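Local coordinates for protein Rnh (Ribonuclease H) (Chlorobaculum tepidum, PDB 3H08) that probably cleaves the RNA strand of RNA-DNA hybrids endonucleolytically, as a magnesium-dependent ribonuclease H, at residues 40-43 / 44-48; 51-54 / 55-59; 73-76 / 77-81; 80-83 / 84-88; 103-106 / 107-110. The protein carries 3 engineered substitutions. All coordinates share one frame; numbering follows the deposited sequence. Where two conformers were deposited one is given.

Overall arrangement
All five contacts are local contacts along helices 44-57, 72-79, 82-88 and 102-114 of this RNase H fold, contact 1 including the loop that leads into the first. Contacts 1 and 2 lie toward opposite ends of helix 44-57, their centres about 15 Å apart; contact 1 holds E48, a predicted magnesium ligand, and a magnesium ion is bound about 6 Å from the side chain of A51 in contact 2. Contacts 3 and 4, with centres about 9 Å apart, share the corner E80-G81. Contact 5 touches each of the others, its centre 11 to 15 Å from theirs. Contact 4 lies furthest from the middle of the chain.

Contact 1. Residues 40-43 / 44-48; sequences PATT and NNRME
T43 and M47 close the first turn of helix 44-57 with a backbone bond, M47 N to T43 O at 3.1 Å, just after the chain has turned its corner at P40 and A41. The arrangement is an N-cap: T43 sits right before the helix, and its hydroxyl OG1 accepts from R46 N at 3.1 Å with an N-H...O angle of 166°. Threonine suits the place because a short hydroxyl can fold back over the helix start. Its chi1 of 71° sets OG1 between the backbone N and the carbonyl carbon, facing an amide that has no earlier turn to bond with.

T42 turns its side chain toward the helix and splits its two branches. CG2 lies 3.6 Å from M47 CG in a buried apolar touch, while OG1 rests 3.3 Å from R46 CB. The methionine, bent at chi2 and chi3, brings CE across to T42 OG1, 3.4 Å away.

Further out, N44 OD1 accepts from A13 N, and R46 NH2 forms a salt bridge with D103 of helix 102-114. E48, a predicted magnesium ligand, ends the segment with OE1 hydrogen-bonded to S71 OG. A water joins the two segments: it lies in the guanidinium plane of R46, accepts from R46 NE at 2.8 Å, and is hydrogen-bonded to T42 OG1 at 2.7 Å.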
loop_
_atom_site.group_PDB
_atom_site.type_symbol
_atom_site.label_atom_id
_atom_site.label_comp_id
_atom_site.label_asym_id
_atom_site.label_seq_id
_atom_site.Cartn_x
_atom_site.Cartn_y
_atom_site.Cartn_z
ATOM N N PRO A 40 8.825 13.008 -5.440
ATOM C CA PRO A 40 10.194 13.443 -5.614
ATOM C C PRO A 40 11.091 13.339 -4.389
ATOM O O PRO A 40 12.316 13.423 -4.524
ATOM C CB PRO A 40 10.036 14.924 -6.005
ATOM C CG PRO A 40 8.794 15.358 -5.418
ATOM C CD PRO A 40 7.889 14.147 -5.506
ATOM N N ALA A 41 10.498 13.226 -3.205
ATOM C CA ALA A 41 11.311 13.165 -1.984
ATOM C C ALA A 41 10.540 12.456 -0.906
ATOM O O ALA A 41 9.613 13.002 -0.331
ATOM C CB ALA A 41 11.751 14.574 -1.536
ATOM N N THR A 42 10.921 11.213 -0.666
ATOM C CA THR A 42 10.120 10.296 0.149
ATOM C C THR A 42 11.000 9.174 0.692
ATOM O O THR A 42 12.234 9.141 0.471
ATOM C CB THR A 42 8.935 9.759 -0.663
ATOM O OG1 THR A 42 7.983 9.120 0.197
ATOM C CG2 THR A 42 9.382 8.806 -1.767
ATOM N N THR A 43 10.363 8.292 1.438
ATOM C CA THR A 43 10.997 7.137 2.034
ATOM C C THR A 43 10.339 5.851 1.548
ATOM O O THR A 43 9.208 5.864 1.016
ATOM C CB THR A 43 10.886 7.178 3.557
ATOM O OG1 THR A 43 9.529 6.923 3.940
ATOM C CG2 THR A 43 11.307 8.546 4.098
ATOM N N ASN A 44 11.039 4.730 1.719
ATOM C CA ASN A 44 10.452 3.435 1.392
ATOM C C ASN A 44 9.137 3.183 2.129
ATOM O O ASN A 44 8.164 2.721 1.548
ATOM C CB ASN A 44 11.436 2.308 1.700
ATOM C CG ASN A 44 12.562 2.240 0.694
ATOM O OD1 ASN A 44 12.354 1.813 -0.441
ATOM N ND2 ASN A 44 13.740 2.664 1.092
ATOM N N ASN A 45 9.121 3.450 3.433
ATOM C CA ASN A 45 7.898 3.262 4.208
ATOM C C ASN A 45 6.733 4.065 3.681
ATOM O O ASN A 45 5.628 3.573 3.602
ATOM C CB ASN A 45 8.129 3.593 5.672
ATOM C CG ASN A 45 8.895 2.508 6.414
ATOM O OD1 ASN A 45 9.061 1.387 5.919
ATOM N ND2 ASN A 45 9.300 2.815 7.636
ATOM N N ARG A 46 6.962 5.325 3.334
ATOM C CA ARG A 46 5.878 6.135 2.787
ATOM C C ARG A 46 5.366 5.598 1.470
ATOM O O ARG A 46 4.129 5.587 1.224
ATOM C CB ARG A 46 6.291 7.604 2.649
ATOM C CG ARG A 46 6.282 8.327 3.959
ATOM C CD ARG A 46 6.426 9.846 3.800
ATOM N NE ARG A 46 5.267 10.493 3.194
ATOM C CZ ARG A 46 4.197 10.926 3.852
ATOM N NH1 ARG A 46 4.067 10.725 5.160
ATOM N NH2 ARG A 46 3.218 11.538 3.179
ATOM N N MET A 47 6.269 5.134 0.612
ATOM C CA MET A 47 5.810 4.603 -0.683
ATOM C C MET A 47 5.057 3.256 -0.527
ATOM O O MET A 47 4.136 2.990 -1.256
ATOM C CB MET A 47 6.953 4.454 -1.658
ATOM C CG MET A 47 7.534 5.761 -2.121
ATOM S SD MET A 47 6.409 6.780 -3.132
ATOM C CE MET A 47 5.614 7.739 -1.882
ATOM N N GLU A 48 5.470 2.450 0.439
ATOM C CA GLU A 48 4.770 1.219 0.798
ATOM C C GLU A 48 3.352 1.505 1.233
ATOM O O GLU A 48 2.425 0.814 0.818
ATOM C CB GLU A 48 5.538 0.494 1.906
ATOM C CG GLU A 48 6.881 -0.065 1.405
ATOM C CD GLU A 48 7.870 -0.495 2.523
ATOM O OE1 GLU A 48 7.528 -0.591 3.738
ATOM O OE2 GLU A 48 9.040 -0.748 2.170
HETATM O O HOH W 1 6.251 11.126 0.596
#

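Contact 2. Residues 51-54 / 55-59; sequences AAIK and GLEAL
I53 and E57, one turn apart, run alongside each other in the same direction. The glutamate chain runs over its partner's backbone: E57 CG is 3.2 Å from I53 O, which also accepts from E57 N at 2.8 Å, and E57 OE2 ends 3.7 Å from I53 CG2. On the other flank K54 bends at chi2 (-70°), bringing its CD within 3.8 Å of E57 OE1; the ammonium follows to a long salt bridge, K54 NZ to E57 OE1 at 4.0 Å.

Beneath these side chains runs the alpha-helical ladder of helix 44-57, the helix that packs on the mixed sheet of the RNase H fold. G55 N binds A51 O and L56 N binds A52 O, each at 2.9 Å, whereas the A58 N to K54 O bond is weak. Small residues suit the sheet side: A51 touches T9 and W22, A52 touches L67. L56 lays its CG over A52 O and reaches V65.

On the face toward helix 102-114, buried, branched I53 packs on L104, I108 and L111. There E57 OE2 also comes close to E107 OE1, so one of the two carboxylates may be more readily protonated than usual.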
loop_
_atom_site.group_PDB
_atom_site.type_symbol
_atom_site.label_atom_id
_atom_site.label_comp_id
_atom_site.label_asym_id
_atom_site.label_seq_id
_atom_site.Cartn_x
_atom_site.Cartn_y
_atom_site.Cartn_z
ATOM N N ALA A 51 1.235 3.005 -1.804
ATOM C CA ALA A 51 0.753 1.987 -2.759
ATOM C C ALA A 51 -0.571 1.368 -2.298
ATOM O O ALA A 51 -1.463 1.168 -3.090
ATOM C CB ALA A 51 1.770 0.972 -2.967
ATOM N N ALA A 52 -0.660 1.040 -1.012
ATOM C CA ALA A 52 -1.896 0.488 -0.450
ATOM C C ALA A 52 -3.029 1.507 -0.489
ATOM O O ALA A 52 -4.159 1.173 -0.830
ATOM C CB ALA A 52 -1.650 -0.013 0.924
ATOM N N ILE A 53 -2.746 2.753 -0.106
ATOM C CA ILE A 53 -3.757 3.822 -0.165
ATOM C C ILE A 53 -4.325 4.002 -1.557
ATOM O O ILE A 53 -5.530 4.017 -1.751
ATOM C CB ILE A 53 -3.169 5.144 0.334
ATOM C CG1 ILE A 53 -2.932 5.044 1.859
ATOM C CG2 ILE A 53 -4.064 6.323 -0.031
ATOM C CD1 ILE A 53 -2.010 6.094 2.410
ATOM N N LYS A 54 -3.432 4.119 -2.520
ATOM C CA LYS A 54 -3.829 4.363 -3.889
ATOM C C LYS A 54 -4.579 3.139 -4.446
ATOM O O LYS A 54 -5.576 3.300 -5.154
ATOM C CB LYS A 54 -2.604 4.720 -4.721
ATOM C CG LYS A 54 -1.960 6.036 -4.337
ATOM C CD LYS A 54 -2.814 7.184 -4.713
ATOM C CE LYS A 54 -2.074 8.453 -4.531
ATOM N NZ LYS A 54 -2.973 9.595 -4.821
ATOM N N GLY A 55 -4.110 1.928 -4.136
ATOM C CA GLY A 55 -4.797 0.732 -4.543
ATOM C C GLY A 55 -6.225 0.722 -4.027
ATOM O O GLY A 55 -7.156 0.431 -4.754
ATOM N N LEU A 56 -6.399 0.986 -2.737
ATOM C CA LEU A 56 -7.738 1.003 -2.157
ATOM C C LEU A 56 -8.592 2.145 -2.724
ATOM O O LEU A 56 -9.788 1.966 -2.925
ATOM C CB LEU A 56 -7.663 1.040 -0.634
ATOM C CG LEU A 56 -7.087 -0.234 0.005
ATOM C CD1 LEU A 56 -6.760 0.030 1.467
ATOM C CD2 LEU A 56 -8.007 -1.412 -0.118
ATOM N N GLU A 57 -7.986 3.303 -2.962
ATOM C CA GLU A 57 -8.707 4.442 -3.545
ATOM C C GLU A 57 -9.211 4.149 -4.962
ATOM O O GLU A 57 -10.161 4.782 -5.420
ATOM C CB GLU A 57 -7.842 5.680 -3.551
ATOM C CG GLU A 57 -7.715 6.308 -2.201
ATOM C CD GLU A 57 -6.889 7.595 -2.166
ATOM O OE1 GLU A 57 -6.162 7.907 -3.126
ATOM O OE2 GLU A 57 -6.992 8.311 -1.132
ATOM N N ALA A 58 -8.573 3.193 -5.638
ATOM C CA ALA A 58 -8.934 2.829 -7.027
ATOM C C ALA A 58 -10.183 1.966 -7.108
ATOM O O ALA A 58 -10.763 1.799 -8.174
ATOM C CB ALA A 58 -7.795 2.129 -7.698
ATOM N N LEU A 59 -10.634 1.456 -5.986
ATOM C CA LEU A 59 -11.871 0.701 -5.961
ATOM C C LEU A 59 -13.072 1.653 -6.109
ATOM O O LEU A 59 -13.168 2.656 -5.410
ATOM C CB LEU A 59 -11.964 -0.064 -4.665
ATOM C CG LEU A 59 -10.874 -1.083 -4.409
ATOM C CD1 LEU A 59 -10.883 -1.490 -2.965
ATOM C CD2 LEU A 59 -11.030 -2.263 -5.264
#

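Contact 3. Residues 73-76 / 77-81; sequences YLVN and AMNEG
V75 and N79 meet across the last turn of helix 72-79, the short helix that follows the strand leading to D70, a predicted magnesium ligand, in the RNase H fold. N79 N binds V75 O at 2.8 Å, and the asparagine side chain then climbs over the same carbonyl. Its CB is 3.3 Å from V75 O and its CG 3.5 Å from it; OD1 stays farther off, and ND2 comes 3.3 Å from V75 CG1. That methyl is placed there by chi1 of V75 (174°), which sets CG1 anti to the backbone N. The tip does not end in apolar contact alone: ND2 donates to F119 O, tying the helix to strand 116-121, a task for which a short amide is well fitted.

On the side toward helix 102-114, M78 lays CG 3.2 Å from L74 O, and its flexible chain bends away to touch I108 and F119. Small A77 packs against W86 and W105. G81 turns the corner into the next helix with positive phi (82°), which glycine, lacking a CB, adopts without hindrance. At the exposed end E80 N binds N76 O, and a water bridges their side chains, donating to N76 OD1 at 3.1 Å and to E80 OE2 at 2.5 Å.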
loop_
_atom_site.group_PDB
_atom_site.type_symbol
_atom_site.label_atom_id
_atom_site.label_comp_id
_atom_site.label_asym_id
_atom_site.label_seq_id
_atom_site.Cartn_x
_atom_site.Cartn_y
_atom_site.Cartn_z
ATOM N N TYR A 73 6.185 -3.005 7.562
ATOM C CA TYR A 73 5.693 -1.774 8.172
ATOM C C TYR A 73 4.195 -1.700 8.090
ATOM O O TYR A 73 3.518 -1.507 9.079
ATOM C CB TYR A 73 6.357 -0.586 7.461
ATOM C CG TYR A 73 5.995 0.778 7.993
ATOM C CD1 TYR A 73 6.267 1.136 9.315
ATOM C CD2 TYR A 73 5.408 1.741 7.166
ATOM C CE1 TYR A 73 5.935 2.416 9.797
ATOM C CE2 TYR A 73 5.135 3.004 7.626
ATOM C CZ TYR A 73 5.382 3.342 8.924
ATOM O OH TYR A 73 5.065 4.614 9.364
ATOM N N LEU A 74 3.673 -1.875 6.887
ATOM C CA LEU A 74 2.245 -1.889 6.697
ATOM C C LEU A 74 1.575 -3.074 7.341
ATOM O O LEU A 74 0.590 -2.946 8.099
ATOM C CB LEU A 74 1.925 -1.871 5.207
ATOM C CG LEU A 74 0.456 -2.016 4.781
ATOM C CD1 LEU A 74 -0.383 -0.838 5.298
ATOM C CD2 LEU A 74 0.352 -2.170 3.307
ATOM N N VAL A 75 2.033 -4.257 6.979
ATOM C CA VAL A 75 1.291 -5.451 7.355
ATOM C C VAL A 75 1.308 -5.679 8.873
ATOM O O VAL A 75 0.292 -6.013 9.470
ATOM C CB VAL A 75 1.798 -6.702 6.583
ATOM C CG1 VAL A 75 1.094 -7.958 7.102
ATOM C CG2 VAL A 75 1.619 -6.526 5.130
ATOM N N ASN A 76 2.435 -5.423 9.514
ATOM C CA ASN A 76 2.491 -5.546 10.973
ATOM C C ASN A 76 1.551 -4.559 11.657
ATOM O O ASN A 76 0.893 -4.898 12.628
ATOM C CB ASN A 76 3.897 -5.347 11.481
ATOM C CG ASN A 76 4.805 -6.496 11.115
ATOM O OD1 ASN A 76 4.338 -7.585 10.761
ATOM N ND2 ASN A 76 6.101 -6.269 11.200
ATOM N N ALA A 77 1.470 -3.323 11.157
ATOM C CA ALA A 77 0.617 -2.336 11.802
ATOM C C ALA A 77 -0.822 -2.794 11.761
ATOM O O ALA A 77 -1.586 -2.542 12.664
ATOM C CB ALA A 77 0.729 -1.002 11.126
ATOM N N MET A 78 -1.203 -3.423 10.665
ATOM C CA MET A 78 -2.594 -3.821 10.510
ATOM C C MET A 78 -2.889 -5.128 11.235
ATOM O O MET A 78 -3.992 -5.309 11.768
ATOM C CB MET A 78 -2.925 -4.006 9.022
ATOM C CG MET A 78 -2.610 -2.807 8.135
ATOM S SD MET A 78 -3.363 -1.291 8.789
ATOM C CE MET A 78 -5.107 -1.636 8.739
ATOM N N ASN A 79 -1.949 -6.077 11.197
ATOM C CA ASN A 79 -2.203 -7.429 11.717
ATOM C C ASN A 79 -1.811 -7.663 13.172
ATOM O O ASN A 79 -2.230 -8.666 13.769
ATOM C CB ASN A 79 -1.516 -8.455 10.826
ATOM C CG ASN A 79 -2.164 -8.558 9.477
ATOM O OD1 ASN A 79 -3.192 -7.952 9.252
ATOM N ND2 ASN A 79 -1.579 -9.331 8.582
ATOM N N GLU A 80 -0.988 -6.776 13.718
ATOM C CA GLU A 80 -0.589 -6.863 15.130
ATOM C C GLU A 80 -1.383 -5.865 16.014
ATOM O O GLU A 80 -1.133 -5.749 17.224
ATOM C CB GLU A 80 0.914 -6.615 15.260
ATOM C CG GLU A 80 1.827 -7.483 14.431
ATOM C CD GLU A 80 1.682 -8.982 14.660
ATOM O OE1 GLU A 80 1.570 -9.410 15.825
ATOM O OE2 GLU A 80 1.681 -9.738 13.651
ATOM N N GLY A 81 -2.317 -5.132 15.409
ATOM C CA GLY A 81 -3.211 -4.243 16.172
ATOM C C GLY A 81 -2.612 -2.885 16.508
ATOM O O GLY A 81 -3.204 -2.120 17.265
HETATM O O HOH W 2 1.771 -9.281 11.174
#

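Contact 4. Residues 80-83 / 84-88; sequences EGWL and KRWVK
W82 and W86 meet one turn apart on helix 82-88, whose place in the fold is consistent with forming part of the basic protrusion, or handle region, of bacterial RNase HI. This is the tight part of the contact. W82 CB stands over the six-membered ring of W86 in a CH-pi contact, 4.2 Å from its centroid and 26° off the normal. W82 O lies above that same indole, 3.2 Å from W86 CG, while also accepting from W86 N at 2.8 Å, so backbone and aromatic face press together. A broad flat ring suits a position where it must spread along the preceding turn. With chi1 at -67°, W86 CG sits beside its own backbone N, and the ring is carried back toward W82.

L83 completes the packed side. Its CD1 touches W86 CE3 at 3.9 Å, the two side chains crossing at about a right angle, and more distantly V87 CG2 at 4.4 Å. Branched L83 is buried here among M78, W91 and W105, and its backbone N probably bonds A77 O of the preceding helix.

The other side is looser and more solvent-exposed. G81 is at the N-cap position; its carbonyl accepts from R85 N in the first backbone bond of the helix. The long cationic side chains of K84 and R85 suit this surface, though K84 also packs on L109. In relatives, the positive charge of this region helps bind the nucleic acid hybrid, and a similar role is probable here. Although R85 leads its guanidinium away from G81, its CG rests 3.2 Å from G81 O.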
loop_
_atom_site.group_PDB
_atom_site.type_symbol
_atom_site.label_atom_id
_atom_site.label_comp_id
_atom_site.label_asym_id
_atom_site.label_seq_id
_atom_site.Cartn_x
_atom_site.Cartn_y
_atom_site.Cartn_z
ATOM N N GLU A 80 -0.988 -6.776 13.718
ATOM C CA GLU A 80 -0.589 -6.863 15.130
ATOM C C GLU A 80 -1.383 -5.865 16.014
ATOM O O GLU A 80 -1.133 -5.749 17.224
ATOM C CB GLU A 80 0.914 -6.615 15.260
ATOM C CG GLU A 80 1.827 -7.483 14.431
ATOM C CD GLU A 80 1.682 -8.982 14.660
ATOM O OE1 GLU A 80 1.570 -9.410 15.825
ATOM O OE2 GLU A 80 1.681 -9.738 13.651
ATOM N N GLY A 81 -2.317 -5.132 15.409
ATOM C CA GLY A 81 -3.211 -4.243 16.172
ATOM C C GLY A 81 -2.612 -2.885 16.508
ATOM O O GLY A 81 -3.204 -2.120 17.265
ATOM N N TRP A 82 -1.448 -2.579 15.933
ATOM C CA TRP A 82 -0.704 -1.375 16.301
ATOM C C TRP A 82 -1.436 -0.120 15.847
ATOM O O TRP A 82 -1.538 0.852 16.583
ATOM C CB TRP A 82 0.687 -1.395 15.681
ATOM C CG TRP A 82 1.529 -2.522 16.116
ATOM C CD1 TRP A 82 1.324 -3.334 17.187
ATOM C CD2 TRP A 82 2.760 -2.927 15.529
ATOM N NE1 TRP A 82 2.361 -4.245 17.303
ATOM C CE2 TRP A 82 3.253 -4.010 16.291
ATOM C CE3 TRP A 82 3.500 -2.479 14.430
ATOM C CZ2 TRP A 82 4.437 -4.651 15.984
ATOM C CZ3 TRP A 82 4.696 -3.130 14.133
ATOM C CH2 TRP A 82 5.147 -4.193 14.909
ATOM N N LEU A 83 -1.921 -0.122 14.620
ATOM C CA LEU A 83 -2.615 1.041 14.119
ATOM C C LEU A 83 -3.785 1.398 15.039
ATOM O O LEU A 83 -3.977 2.571 15.415
ATOM C CB LEU A 83 -3.083 0.822 12.681
ATOM C CG LEU A 83 -4.006 1.931 12.180
ATOM C CD1 LEU A 83 -3.278 3.277 12.126
ATOM C CD2 LEU A 83 -4.539 1.559 10.833
ATOM N N LYS A 84 -4.529 0.389 15.469
ATOM C CA LYS A 84 -5.684 0.659 16.342
ATOM C C LYS A 84 -5.279 1.208 17.699
ATOM O O LYS A 84 -5.944 2.081 18.245
ATOM C CB LYS A 84 -6.563 -0.590 16.468
ATOM C CG LYS A 84 -7.218 -0.981 15.113
ATOM C CD LYS A 84 -7.611 0.272 14.282
ATOM C CE LYS A 84 -7.974 -0.056 12.844
ATOM N NZ LYS A 84 -9.001 -1.134 12.735
ATOM N N ARG A 85 -4.141 0.760 18.201
ATOM C CA ARG A 85 -3.615 1.296 19.449
ATOM C C ARG A 85 -3.077 2.722 19.283
ATOM O O ARG A 85 -3.211 3.562 20.200
ATOM C CB ARG A 85 -2.527 0.385 19.983
ATOM C CG ARG A 85 -3.048 -1.004 20.313
ATOM C CD ARG A 85 -2.741 -1.399 21.728
ATOM N NE ARG A 85 -3.258 -2.736 22.026
ATOM C CZ ARG A 85 -3.150 -3.350 23.205
ATOM N NH1 ARG A 85 -2.548 -2.757 24.233
ATOM N NH2 ARG A 85 -3.659 -4.563 23.354
ATOM N N TRP A 86 -2.478 3.008 18.122
ATOM C CA TRP A 86 -1.940 4.348 17.862
ATOM C C TRP A 86 -3.056 5.368 17.899
ATOM O O TRP A 86 -2.925 6.418 18.518
ATOM C CB TRP A 86 -1.232 4.433 16.501
ATOM C CG TRP A 86 0.013 3.644 16.408
ATOM C CD1 TRP A 86 0.820 3.239 17.431
ATOM C CD2 TRP A 86 0.595 3.130 15.209
ATOM N NE1 TRP A 86 1.884 2.526 16.938
ATOM C CE2 TRP A 86 1.766 2.451 15.572
ATOM C CE3 TRP A 86 0.264 3.230 13.855
ATOM C CZ2 TRP A 86 2.586 1.829 14.624
ATOM C CZ3 TRP A 86 1.088 2.602 12.918
ATOM C CH2 TRP A 86 2.230 1.940 13.306
ATOM N N VAL A 87 -4.152 5.058 17.227
ATOM C CA VAL A 87 -5.282 5.947 17.157
ATOM C C VAL A 87 -5.810 6.198 18.558
ATOM O O VAL A 87 -6.080 7.338 18.938
ATOM C CB VAL A 87 -6.409 5.331 16.319
ATOM C CG1 VAL A 87 -7.724 6.090 16.532
ATOM C CG2 VAL A 87 -6.031 5.324 14.912
ATOM N N LYS A 88 -5.944 5.119 19.318
ATOM C CA LYS A 88 -6.446 5.170 20.679
ATOM C C LYS A 88 -5.541 5.987 21.595
ATOM O O LYS A 88 -6.034 6.655 22.495
ATOM C CB LYS A 88 -6.599 3.746 21.206
ATOM C CG LYS A 88 -6.985 3.627 22.645
ATOM C CD LYS A 88 -7.121 2.160 23.030
ATOM C CE LYS A 88 -8.483 1.588 22.610
ATOM N NZ LYS A 88 -9.628 2.295 23.278
#

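Contact 5. Residues 103-106 / 107-110; sequences DLWQ and EILK
Helix 102-114, which precedes the last strand of the sheet in the RNase H fold, carries a side-chain pair on its buried face: W105 and I108, which extend alongside one another in a common direction. I108 is modelled in two conformations; in one of them its CD1 is 3.8 Å from W105 CE3, meeting the indole obliquely, and its CG1 folds over the backbone, 3.5 Å from L104 O. That carbonyl accepts from I108 N at 3.0 Å. The reach of the isoleucine in this conformation is set by chi1 (-67°), which places CG1 beside the backbone N and back along the previous turn.

L109 repeats the theme one residue on. Its N binds W105 O at 2.9 Å, and its CG lies 3.5 Å from that same oxygen, which is thus shielded by a branched apolar side chain. The outer face is polar, as suits the exposed positions of Q106 and K110: K110 passes CG 3.4 Å from Q106 O before its ammonium end turns away. Toward helix 44-57, E107 bends at chi2 beside I53 and E57, its CG 3.7 Å from D103 O, while the accompanying E107 N to D103 O bond is weak.

W105 joins several helices. Its NE1 donates toward Y73 OH in a probable hydrogen bond, and its ring meets those of Y73 and W86 edge-to-face. L104 packs on M50 of helix 44-57, I108 on L74 of helix 72-79, and L109 on V87 of helix 82-88, so helix 102-114 touches all three preceding helices.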
loop_
_atom_site.group_PDB
_atom_site.type_symbol
_atom_site.label_atom_id
_atom_site.label_comp_id
_atom_site.label_asym_id
_atom_site.label_seq_id
_atom_site.Cartn_x
_atom_site.Cartn_y
_atom_site.Cartn_z
ATOM N N ASP A 103 -0.382 11.226 8.519
ATOM C CA ASP A 103 -1.241 11.584 7.387
ATOM C C ASP A 103 -1.668 10.359 6.584
ATOM O O ASP A 103 -2.847 10.195 6.223
ATOM C CB ASP A 103 -0.575 12.634 6.497
ATOM C CG ASP A 103 0.810 12.199 5.936
ATOM O OD1 ASP A 103 1.630 11.538 6.629
ATOM O OD2 ASP A 103 1.073 12.612 4.786
ATOM N N LEU A 104 -0.722 9.470 6.337
ATOM C CA LEU A 104 -1.012 8.268 5.557
ATOM C C LEU A 104 -1.773 7.234 6.368
ATOM O O LEU A 104 -2.732 6.648 5.872
ATOM C CB LEU A 104 0.276 7.689 4.968
ATOM C CG LEU A 104 1.073 8.621 4.057
ATOM C CD1 LEU A 104 2.257 7.891 3.463
ATOM C CD2 LEU A 104 0.232 9.150 2.928
ATOM N N TRP A 105 -1.401 7.048 7.635
ATOM C CA TRP A 105 -2.197 6.150 8.485
ATOM C C TRP A 105 -3.661 6.593 8.606
ATOM O O TRP A 105 -4.546 5.742 8.656
ATOM C CB TRP A 105 -1.577 5.951 9.866
ATOM C CG TRP A 105 -0.301 5.238 9.834
ATOM C CD1 TRP A 105 0.926 5.752 10.115
ATOM C CD2 TRP A 105 -0.075 3.875 9.416
ATOM N NE1 TRP A 105 1.900 4.797 9.972
ATOM C CE2 TRP A 105 1.319 3.635 9.532
ATOM C CE3 TRP A 105 -0.903 2.842 8.993
ATOM C CZ2 TRP A 105 1.887 2.395 9.243
ATOM C CZ3 TRP A 105 -0.329 1.605 8.728
ATOM C CH2 TRP A 105 1.046 1.410 8.825
ATOM N N GLN A 106 -3.939 7.893 8.623
ATOM C CA GLN A 106 -5.322 8.368 8.704
ATOM C C GLN A 106 -6.093 7.981 7.462
ATOM O O GLN A 106 -7.291 7.702 7.522
ATOM C CB GLN A 106 -5.349 9.882 8.879
ATOM C CG GLN A 106 -5.040 10.270 10.299
ATOM C CD GLN A 106 -4.744 11.742 10.488
ATOM O OE1 GLN A 106 -4.802 12.232 11.602
ATOM N NE2 GLN A 106 -4.406 12.445 9.406
ATOM N N GLU A 107 -5.418 8.017 6.328
ATOM C CA GLU A 107 -6.044 7.616 5.075
ATOM C C GLU A 107 -6.358 6.126 5.096
ATOM O O GLU A 107 -7.434 5.715 4.683
ATOM C CB GLU A 107 -5.147 7.955 3.890
ATOM C CG GLU A 107 -5.227 9.360 3.469
ATOM C CD GLU A 107 -6.646 9.696 3.032
ATOM O OE1 GLU A 107 -7.117 9.135 2.001
ATOM O OE2 GLU A 107 -7.307 10.455 3.745
ATOM N N ILE A 108 -5.422 5.334 5.593
ATOM C CA ILE A 108 -5.602 3.888 5.670
ATOM C C ILE A 108 -6.729 3.531 6.624
ATOM O O ILE A 108 -7.473 2.582 6.364
ATOM C CB ILE A 108 -4.283 3.173 6.069
ATOM C CG1 ILE A 108 -3.256 3.336 4.953
ATOM C CG2 ILE A 108 -4.541 1.691 6.373
ATOM C CD1 ILE A 108 -1.824 2.946 5.338
ATOM N N LEU A 109 -6.877 4.284 7.718
ATOM C CA LEU A 109 -8.034 4.105 8.609
ATOM C C LEU A 109 -9.365 4.299 7.872
ATOM O O LEU A 109 -10.296 3.504 8.037
ATOM C CB LEU A 109 -7.939 5.059 9.787
ATOM C CG LEU A 109 -6.993 4.576 10.840
ATOM C CD1 LEU A 109 -6.746 5.726 11.832
ATOM C CD2 LEU A 109 -7.545 3.365 11.566
ATOM N N LYS A 110 -9.470 5.371 7.086
ATOM C CA LYS A 110 -10.668 5.646 6.339
ATOM C C LYS A 110 -10.976 4.550 5.316
ATOM O O LYS A 110 -12.109 4.067 5.197
ATOM C CB LYS A 110 -10.557 7.017 5.672
ATOM C CG LYS A 110 -10.569 8.187 6.666
ATOM C CD LYS A 110 -10.218 9.482 5.943
ATOM C CE LYS A 110 -11.395 9.940 5.107
ATOM N NZ LYS A 110 -11.221 11.338 4.570
#